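Long-range contacts in vaginolysin (Gardnerella vaginalis, PDB 5IMY), which probably binds cholesterol in host membranes and acts as a pore-forming toxin of the cholesterol-dependent cytolysin family: residues Tyr397-Gly402 and Val437-Ile442; Arg441-Glu446 and Val458-Asp463. All blocks are in the same frame, centred on the assembly; numbering follows the deposited sequence.

Contact 1: Tyr397-Gly402 and Val437-Ile442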
ATOM      1  N   TYR A 397     -21.511   9.768  -7.088  1.00 36.31           N
ATOM      2  CA  TYR A 397     -20.152   9.953  -6.604  1.00 40.08           C
ATOM      3  C   TYR A 397     -19.648   8.648  -6.002  1.00 42.56           C
ATOM      4  O   TYR A 397     -20.427   7.772  -5.618  1.00 38.66           O
ATOM      5  CB  TYR A 397     -20.069  11.065  -5.548  1.00 42.79           C
ATOM      6  CG  TYR A 397     -20.833  12.323  -5.895  1.00 45.03           C
ATOM      7  CD1 TYR A 397     -20.184  13.427  -6.430  1.00 35.11           C
ATOM      8  CD2 TYR A 397     -22.200  12.407  -5.678  1.00 39.63           C
ATOM      9  CE1 TYR A 397     -20.878  14.580  -6.744  1.00 41.79           C
ATOM     10  CE2 TYR A 397     -22.903  13.554  -5.988  1.00 39.26           C
ATOM     11  CZ  TYR A 397     -22.237  14.635  -6.520  1.00 46.75           C
ATOM     12  OH  TYR A 397     -22.938  15.777  -6.828  1.00 51.74           O
ATOM     13  N   TRP A 398     -18.326   8.533  -5.920  1.00 39.91           N
ATOM     14  CA  TRP A 398     -17.695   7.388  -5.278  1.00 40.06           C
ATOM     15  C   TRP A 398     -16.271   7.774  -4.904  1.00 41.22           C
ATOM     16  O   TRP A 398     -15.733   8.778  -5.377  1.00 41.52           O
ATOM     17  CB  TRP A 398     -17.716   6.152  -6.184  1.00 34.63           C
ATOM     18  CG  TRP A 398     -16.878   6.285  -7.416  1.00 40.80           C
ATOM     19  CD1 TRP A 398     -15.574   5.914  -7.560  1.00 38.42           C
ATOM     20  CD2 TRP A 398     -17.284   6.819  -8.681  1.00 40.57           C
ATOM     21  NE1 TRP A 398     -15.143   6.183  -8.836  1.00 43.36           N
ATOM     22  CE2 TRP A 398     -16.173   6.740  -9.544  1.00 37.55           C
ATOM     23  CE3 TRP A 398     -18.479   7.360  -9.168  1.00 41.69           C
ATOM     24  CZ2 TRP A 398     -16.220   7.180 -10.864  1.00 41.76           C
ATOM     25  CZ3 TRP A 398     -18.524   7.797 -10.481  1.00 40.83           C
ATOM     26  CH2 TRP A 398     -17.401   7.704 -11.313  1.00 43.74           C
ATOM     27  N   ASP A 399     -15.666   6.955  -4.048  1.00 42.39           N
ATOM     28  CA  ASP A 399     -14.343   7.223  -3.502  1.00 41.12           C
ATOM     29  C   ASP A 399     -13.331   6.229  -4.056  1.00 43.81           C
ATOM     30  O   ASP A 399     -13.643   5.048  -4.243  1.00 43.48           O
ATOM     31  CB  ASP A 399     -14.361   7.147  -1.973  1.00 33.05           C
ATOM     32  CG  ASP A 399     -15.185   8.254  -1.346  1.00 41.27           C
ATOM     33  OD1 ASP A 399     -15.127   9.397  -1.846  1.00 41.77           O
ATOM     34  OD2 ASP A 399     -15.896   7.981  -0.356  1.00 46.21           O
ATOM     35  N   GLU A 400     -12.122   6.716  -4.315  1.00 37.39           N
ATOM     36  CA  GLU A 400     -11.010   5.890  -4.780  1.00 45.28           C
ATOM     37  C   GLU A 400      -9.908   5.957  -3.728  1.00 43.36           C
ATOM     38  O   GLU A 400      -9.202   6.964  -3.618  1.00 43.87           O
ATOM     39  CB  GLU A 400     -10.512   6.362  -6.146  1.00 44.75           C
ATOM     40  CG  GLU A 400     -11.217   5.688  -7.315  1.00 47.94           C
ATOM     41  CD  GLU A 400     -11.072   6.457  -8.614  1.00 57.46           C
ATOM     42  OE1 GLU A 400     -10.149   7.292  -8.717  1.00 62.58           O
ATOM     43  OE2 GLU A 400     -11.887   6.225  -9.533  1.00 51.66           O
ATOM     44  N   TYR A 401      -9.770   4.888  -2.949  1.00 47.29           N
ATOM     45  CA  TYR A 401      -8.710   4.815  -1.960  1.00 43.89           C
ATOM     46  C   TYR A 401      -7.400   4.393  -2.615  1.00 46.83           C
ATOM     47  O   TYR A 401      -7.374   3.770  -3.681  1.00 49.07           O
ATOM     48  CB  TYR A 401      -9.062   3.829  -0.844  1.00 46.46           C
ATOM     49  CG  TYR A 401     -10.155   4.294   0.096  1.00 48.21           C
ATOM     50  CD1 TYR A 401     -10.839   5.482  -0.124  1.00 50.85           C
ATOM     51  CD2 TYR A 401     -10.492   3.543   1.215  1.00 58.73           C
ATOM     52  CE1 TYR A 401     -11.833   5.903   0.737  1.00 49.82           C
ATOM     53  CE2 TYR A 401     -11.485   3.956   2.082  1.00 61.09           C
ATOM     54  CZ  TYR A 401     -12.152   5.137   1.839  1.00 56.48           C
ATOM     55  OH  TYR A 401     -13.141   5.555   2.699  1.00 56.91           O
ATOM     56  N   GLY A 402      -6.304   4.743  -1.959  1.00 51.29           N
ATOM     57  CA  GLY A 402      -4.991   4.389  -2.456  1.00 45.42           C
ATOM     58  C   GLY A 402      -3.936   4.653  -1.410  1.00 44.95           C
ATOM     59  O   GLY A 402      -4.128   5.457  -0.491  1.00 46.88           O
ATOM     60  N   VAL A 437     -13.583   0.750  -6.206  1.00 53.54           N
ATOM     61  CA  VAL A 437     -14.248   1.974  -5.783  1.00 50.96           C
ATOM     62  C   VAL A 437     -15.076   1.684  -4.536  1.00 43.51           C
ATOM     63  O   VAL A 437     -15.573   0.569  -4.335  1.00 41.88           O
ATOM     64  CB  VAL A 437     -15.127   2.569  -6.898  1.00 49.44           C
ATOM     65  CG1 VAL A 437     -14.347   2.701  -8.201  1.00 56.45           C
ATOM     66  CG2 VAL A 437     -16.372   1.739  -7.110  1.00 46.46           C
ATOM     67  N   ARG A 438     -15.233   2.702  -3.694  1.00 42.55           N
ATOM     68  CA  ARG A 438     -15.939   2.561  -2.430  1.00 43.04           C
ATOM     69  C   ARG A 438     -16.978   3.665  -2.293  1.00 39.56           C
ATOM     70  O   ARG A 438     -16.911   4.699  -2.960  1.00 39.03           O
ATOM     71  CB  ARG A 438     -14.971   2.613  -1.238  1.00 49.69           C
ATOM     72  CG  ARG A 438     -13.887   1.540  -1.253  1.00 50.24           C
ATOM     73  CD  ARG A 438     -12.999   1.661  -0.024  1.00 63.10           C
ATOM     74  NE  ARG A 438     -11.822   0.793  -0.084  1.00 70.48           N
ATOM     75  CZ  ARG A 438     -11.715  -0.396   0.508  1.00 84.48           C
ATOM     76  NH1 ARG A 438     -12.716  -0.893   1.225  1.00 97.48           N
ATOM     77  NH2 ARG A 438     -10.594  -1.095   0.385  1.00 87.57           N
ATOM     78  N   ASN A 439     -17.948   3.421  -1.415  1.00 36.07           N
ATOM     79  CA  ASN A 439     -18.933   4.428  -1.029  1.00 40.53           C
ATOM     80  C   ASN A 439     -19.625   5.030  -2.252  1.00 40.04           C
ATOM     81  O   ASN A 439     -19.645   6.247  -2.453  1.00 41.41           O
ATOM     82  CB  ASN A 439     -18.271   5.513  -0.178  1.00 40.94           C
ATOM     83  CG  ASN A 439     -17.472   4.936   0.972  1.00 53.19           C
ATOM     84  OD1 ASN A 439     -17.998   4.180   1.790  1.00 53.11           O
ATOM     85  ND2 ASN A 439     -16.187   5.272   1.031  1.00 47.25           N
ATOM     86  N   LEU A 440     -20.199   4.158  -3.075  1.00 39.84           N
ATOM     87  CA  LEU A 440     -20.950   4.606  -4.239  1.00 43.68           C
ATOM     88  C   LEU A 440     -22.195   5.374  -3.805  1.00 45.42           C
ATOM     89  O   LEU A 440     -22.886   4.985  -2.860  1.00 45.00           O
ATOM     90  CB  LEU A 440     -21.340   3.406  -5.106  1.00 42.72           C
ATOM     91  CG  LEU A 440     -21.948   3.698  -6.480  1.00 48.27           C
ATOM     92  CD1 LEU A 440     -20.906   4.250  -7.444  1.00 52.72           C
ATOM     93  CD2 LEU A 440     -22.584   2.440  -7.050  1.00 47.36           C
ATOM     94  N   ARG A 441     -22.476   6.473  -4.503  1.00 43.05           N
ATOM     95  CA  ARG A 441     -23.601   7.348  -4.195  1.00 47.41           C
ATOM     96  C   ARG A 441     -24.437   7.551  -5.450  1.00 41.02           C
ATOM     97  O   ARG A 441     -23.894   7.610  -6.556  1.00 34.27           O
ATOM     98  CB  ARG A 441     -23.113   8.700  -3.669  1.00 45.24           C
ATOM     99  CG  ARG A 441     -23.622   9.053  -2.287  1.00 48.88           C
ATOM    100  CD  ARG A 441     -22.883  10.255  -1.720  1.00 46.64           C
ATOM    101  NE  ARG A 441     -22.559  10.064  -0.309  1.00 50.40           N
ATOM    102  CZ  ARG A 441     -23.361  10.385   0.701  1.00 55.47           C
ATOM    103  NH1 ARG A 441     -24.552  10.923   0.473  1.00 63.08           N
ATOM    104  NH2 ARG A 441     -22.969  10.168   1.949  1.00 60.72           N
ATOM    105  N   ILE A 442     -25.756   7.645  -5.284  1.00 37.93           N
ATOM    106  CA  ILE A 442     -26.667   7.816  -6.417  1.00 45.86           C
ATOM    107  C   ILE A 442     -27.861   8.653  -5.974  1.00 45.01           C
ATOM    108  O   ILE A 442     -28.502   8.351  -4.962  1.00 42.83           O
ATOM    109  CB  ILE A 442     -27.143   6.463  -6.988  1.00 46.39           C
ATOM    110  CG1 ILE A 442     -25.951   5.605  -7.428  1.00 47.61           C
ATOM    111  CG2 ILE A 442     -28.082   6.693  -8.171  1.00 44.52           C
ATOM    112  CD1 ILE A 442     -26.317   4.200  -7.860  1.00 48.30           C
TER

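Contact 2: Arg441-Glu446 and Val458-Asp463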
ATOM      1  N   ARG A 441     -22.476   6.473  -4.503  1.00 43.05           N
ATOM      2  CA  ARG A 441     -23.601   7.348  -4.195  1.00 47.41           C
ATOM      3  C   ARG A 441     -24.437   7.551  -5.450  1.00 41.02           C
ATOM      4  O   ARG A 441     -23.894   7.610  -6.556  1.00 34.27           O
ATOM      5  CB  ARG A 441     -23.113   8.700  -3.669  1.00 45.24           C
ATOM      6  CG  ARG A 441     -23.622   9.053  -2.287  1.00 48.88           C
ATOM      7  CD  ARG A 441     -22.883  10.255  -1.720  1.00 46.64           C
ATOM      8  NE  ARG A 441     -22.559  10.064  -0.309  1.00 50.40           N
ATOM      9  CZ  ARG A 441     -23.361  10.385   0.701  1.00 55.47           C
ATOM     10  NH1 ARG A 441     -24.552  10.923   0.473  1.00 63.08           N
ATOM     11  NH2 ARG A 441     -22.969  10.168   1.949  1.00 60.72           N
ATOM     12  N   ILE A 442     -25.756   7.645  -5.284  1.00 37.93           N
ATOM     13  CA  ILE A 442     -26.667   7.816  -6.417  1.00 45.86           C
ATOM     14  C   ILE A 442     -27.861   8.653  -5.974  1.00 45.01           C
ATOM     15  O   ILE A 442     -28.502   8.351  -4.962  1.00 42.83           O
ATOM     16  CB  ILE A 442     -27.143   6.463  -6.988  1.00 46.39           C
ATOM     17  CG1 ILE A 442     -25.951   5.605  -7.428  1.00 47.61           C
ATOM     18  CG2 ILE A 442     -28.082   6.693  -8.171  1.00 44.52           C
ATOM     19  CD1 ILE A 442     -26.317   4.200  -7.860  1.00 48.30           C
ATOM     20  N   LYS A 443     -28.164   9.700  -6.743  1.00 43.80           N
ATOM     21  CA  LYS A 443     -29.331  10.547  -6.521  1.00 51.15           C
ATOM     22  C   LYS A 443     -29.921  10.916  -7.877  1.00 45.08           C
ATOM     23  O   LYS A 443     -29.176  11.136  -8.837  1.00 41.47           O
ATOM     24  CB  LYS A 443     -28.955  11.812  -5.730  1.00 41.64           C
ATOM     25  CG  LYS A 443     -30.136  12.548  -5.109  1.00 49.57           C
ATOM     26  CD  LYS A 443     -29.672  13.669  -4.183  1.00 48.65           C
ATOM     27  CE  LYS A 443     -29.629  15.014  -4.893  1.00 57.57           C
ATOM     28  NZ  LYS A 443     -28.861  16.037  -4.126  1.00 60.63           N
ATOM     29  N   LEU A 444     -31.254  10.985  -7.957  1.00 53.28           N
ATOM     30  CA  LEU A 444     -31.944  11.144  -9.236  1.00 53.28           C
ATOM     31  C   LEU A 444     -32.601  12.511  -9.397  1.00 55.82           C
ATOM     32  O   LEU A 444     -32.234  13.253 -10.306  1.00 60.28           O
ATOM     33  CB  LEU A 444     -32.984  10.025  -9.406  1.00 51.56           C
ATOM     34  CG  LEU A 444     -33.875  10.066 -10.650  1.00 60.50           C
ATOM     35  CD1 LEU A 444     -33.077  10.355 -11.896  1.00 51.60           C
ATOM     36  CD2 LEU A 444     -34.618   8.754 -10.818  1.00 66.00           C
ATOM     37  N   VAL A 445     -33.579  12.852  -8.557  1.00 51.75           N
ATOM     38  CA  VAL A 445     -34.321  14.116  -8.618  1.00 58.18           C
ATOM     39  C   VAL A 445     -34.955  14.344  -9.990  1.00 52.81           C
ATOM     40  O   VAL A 445     -34.397  13.961 -11.024  1.00 48.45           O
ATOM     41  CB  VAL A 445     -33.436  15.320  -8.207  1.00 51.12           C
ATOM     42  CG1 VAL A 445     -32.571  14.975  -6.997  1.00 62.04           C
ATOM     43  CG2 VAL A 445     -32.573  15.875  -9.358  1.00 45.94           C
ATOM     44  N   GLU A 446     -36.129  14.982 -10.004  1.00 54.54           N
ATOM     45  CA  GLU A 446     -36.891  15.217 -11.225  1.00 51.61           C
ATOM     46  C   GLU A 446     -37.424  16.643 -11.234  1.00 51.60           C
ATOM     47  O   GLU A 446     -37.723  17.215 -10.182  1.00 50.87           O
ATOM     48  CB  GLU A 446     -38.067  14.238 -11.355  1.00 45.81           C
ATOM     49  CG  GLU A 446     -39.097  14.347 -10.228  1.00 54.38           C
ATOM     50  CD  GLU A 446     -40.528  14.308 -10.729  1.00 54.36           C
ATOM     51  OE1 GLU A 446     -40.778  14.730 -11.879  1.00 50.64           O
ATOM     52  OE2 GLU A 446     -41.408  13.858  -9.966  1.00 45.05           O
ATOM     53  N   VAL A 458     -36.198  11.866  -6.252  1.00 56.36           N
ATOM     54  CA  VAL A 458     -36.535  10.453  -6.367  1.00 54.73           C
ATOM     55  C   VAL A 458     -35.269   9.667  -6.059  1.00 60.49           C
ATOM     56  O   VAL A 458     -34.190  10.010  -6.554  1.00 65.56           O
ATOM     57  CB  VAL A 458     -37.068  10.105  -7.769  1.00 54.59           C
ATOM     58  CG1 VAL A 458     -37.737   8.734  -7.764  1.00 49.52           C
ATOM     59  CG2 VAL A 458     -38.028  11.178  -8.273  1.00 57.74           C
ATOM     60  N   TYR A 459     -35.388   8.642  -5.219  1.00 52.34           N
ATOM     61  CA  TYR A 459     -34.278   7.725  -4.975  1.00 62.16           C
ATOM     62  C   TYR A 459     -32.992   8.443  -4.575  1.00 50.99           C
ATOM     63  O   TYR A 459     -32.266   8.952  -5.433  1.00 52.19           O
ATOM     64  CB  TYR A 459     -34.024   6.881  -6.228  1.00 54.68           C
ATOM     65  CG  TYR A 459     -32.940   5.845  -6.056  1.00 54.82           C
ATOM     66  CD1 TYR A 459     -33.250   4.544  -5.690  1.00 53.51           C
ATOM     67  CD2 TYR A 459     -31.604   6.167  -6.262  1.00 57.30           C
ATOM     68  CE1 TYR A 459     -32.265   3.593  -5.533  1.00 57.57           C
ATOM     69  CE2 TYR A 459     -30.611   5.226  -6.104  1.00 56.22           C
ATOM     70  CZ  TYR A 459     -30.946   3.941  -5.740  1.00 63.00           C
ATOM     71  OH  TYR A 459     -29.953   3.004  -5.587  1.00 55.17           O
ATOM     72  N   ASP A 460     -32.691   8.472  -3.278  1.00 51.68           N
ATOM     73  CA  ASP A 460     -31.423   8.997  -2.773  1.00 51.24           C
ATOM     74  C   ASP A 460     -30.806   7.933  -1.876  1.00 50.21           C
ATOM     75  O   ASP A 460     -31.333   7.650  -0.795  1.00 49.21           O
ATOM     76  CB  ASP A 460     -31.625  10.306  -2.010  1.00 50.80           C
ATOM     77  CG  ASP A 460     -30.314  10.988  -1.661  1.00 55.66           C
ATOM     78  OD1 ASP A 460     -29.248  10.363  -1.839  1.00 60.52           O
ATOM     79  OD2 ASP A 460     -30.352  12.148  -1.200  1.00 58.91           O
ATOM     80  N   ARG A 461     -29.695   7.347  -2.317  1.00 53.77           N
ATOM     81  CA  ARG A 461     -29.049   6.269  -1.579  1.00 55.55           C
ATOM     82  C   ARG A 461     -27.539   6.451  -1.608  1.00 50.63           C
ATOM     83  O   ARG A 461     -26.970   6.942  -2.586  1.00 49.14           O
ATOM     84  CB  ARG A 461     -29.429   4.897  -2.150  1.00 56.23           C
ATOM     85  CG  ARG A 461     -30.400   4.133  -1.263  1.00 50.44           C
ATOM     86  CD  ARG A 461     -31.225   3.119  -2.038  1.00 61.19           C
ATOM     87  NE  ARG A 461     -30.587   1.808  -2.106  1.00 70.18           N
ATOM     88  CZ  ARG A 461     -30.563   0.934  -1.103  1.00 67.90           C
ATOM     89  NH1 ARG A 461     -31.130   1.233   0.059  1.00 71.12           N
ATOM     90  NH2 ARG A 461     -29.964  -0.238  -1.259  1.00 65.82           N
ATOM     91  N   SER A 462     -26.897   6.038  -0.516  1.00 58.38           N
ATOM     92  CA  SER A 462     -25.465   6.219  -0.326  1.00 51.50           C
ATOM     93  C   SER A 462     -24.879   4.962   0.299  1.00 58.44           C
ATOM     94  O   SER A 462     -25.601   4.038   0.685  1.00 53.18           O
ATOM     95  CB  SER A 462     -25.171   7.433   0.562  1.00 56.98           C
ATOM     96  OG  SER A 462     -25.733   7.260   1.851  1.00 51.35           O
ATOM     97  N   ASP A 463     -23.547   4.940   0.395  1.00 60.63           N
ATOM     98  CA  ASP A 463     -22.818   3.858   1.048  1.00 68.25           C
ATOM     99  C   ASP A 463     -23.379   2.489   0.680  1.00 62.20           C
ATOM    100  O   ASP A 463     -23.494   1.613   1.543  1.00 67.97           O
ATOM    101  CB  ASP A 463     -22.850   4.044   2.569  1.00 82.50           C
ATOM    102  CG  ASP A 463     -21.825   5.048   3.057  1.00 72.92           C
ATOM    103  OD1 ASP A 463     -20.661   4.974   2.610  1.00 71.88           O
ATOM    104  OD2 ASP A 463     -22.183   5.910   3.887  1.00 72.02           O
TER

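Contact 1: Tyr397-Gly402 and Val437-Ile442
With CG beside its backbone N and opposite its carbonyl carbon (chi1 -71°), Y401 tips its ring over the R438 side chain, whose chain runs extended from CG to NE and brings CD over one ring face. R438 CD sits 3.7 Å from the centroid of the Y401 ring, offset toward the rim, a CH-pi contact; ring and guanidinium planes are 24° apart. R438 NH2 makes a salt bridge with D406 of the second subunit. D399 and R438 form an antiparallel hydrogen-bonded pair: D399 N reaches R438 O at 2.8 Å, and R438 N reaches D399 O at 2.9 Å. This pair precedes a corner at N439, beyond which 440-443 runs antiparallel to 395-403 in the four-stranded sheet of the beta-sandwich domain, their axes 4.6 Å apart at closest. At the corner N439 ND2 donates to D399 OD2 over 3.1 Å, the carboxylate oxygen using its anti lone pair, in a bent bond whose acceptor lies somewhat out of the amide plane; carboxylate and amide planes are 70° apart. R441 N donates a bent hydrogen bond to Y397 O at 2.7 Å; the pairing at this end is loose. W398 CD1 lies 3.4 Å from V437 CB, and F433 meets the indole edge-to-face.

Contact 2: Arg441-Glu446 and Val458-Asp463
The guanidinium of R441 carries S462 CB over its centre, 3.4 Å above the plane, so a CH2 group rather than the S462 hydroxyl covers that face. The bend of the arginine at chi3 (-138°) helps bring the group there, and R441 CG also touches S462 CB at 3.6 Å. The ring of Y459 receives I442 CB at its edge, in the ring plane, while I442 CG2 meets Y459 CE2 obliquely at 3.6 Å, and the Y459 hydroxyl lies at the edge of the R461 guanidinium, in its plane. Y459 holds CG anti to its backbone N (chi1 -177°), which carries the ring across to I442; its hydroxyl is hydrogen-bonded to E485, and I472 and V483 pack against the same side chain. I442 and R461 form the hydrogen-bonded antiparallel pair that joins 440-443 to 460-464, an outermost strand, within this chain, of the four-stranded sheet of the beta-sandwich domain. The two bonds are I442 N to R461 O, 3.0 Å, and R461 N to I442 O, 3.1 Å, the latter almost straight at 178°. K443 and D460 follow as a non-hydrogen-bonded pair; K443 CD approaches D460 OD2 to 3.4 Å, but the lysine ammonium stays apart from the carboxylate and forms a cation-pi contact with Y395. Past the strand the pairing becomes irregular: L444 N makes weak bonds to both Y459 O and V458 O. L444 and V458 lie side by side, with L444 CD2 4.1 Å from V458 CB, while P481 and V483 pack on V458.

How the contacts relate
Contacts 1 and 2 are successive pairings of one antiparallel sheet, their centres about 14 Å apart. Strand 440-443 belongs to both, lying between 395-403 and 460-464, and R441 and I442 are shared. Adjacent residues of the shared strand face different neighbours: R441 turns its N toward 395-403 and I442 its backbone toward 460-464. The corners at N439 and D463 bring the contacts together directly, where N439 OD1 comes within 2.9 Å of D463 OD1, a close approach of two oxygens and not a demonstrated bond. Both lie far from the chain's centre, contact 1 at about 35 Å and contact 2 at about 46 Å, centre to centre, within the beta-sandwich domain.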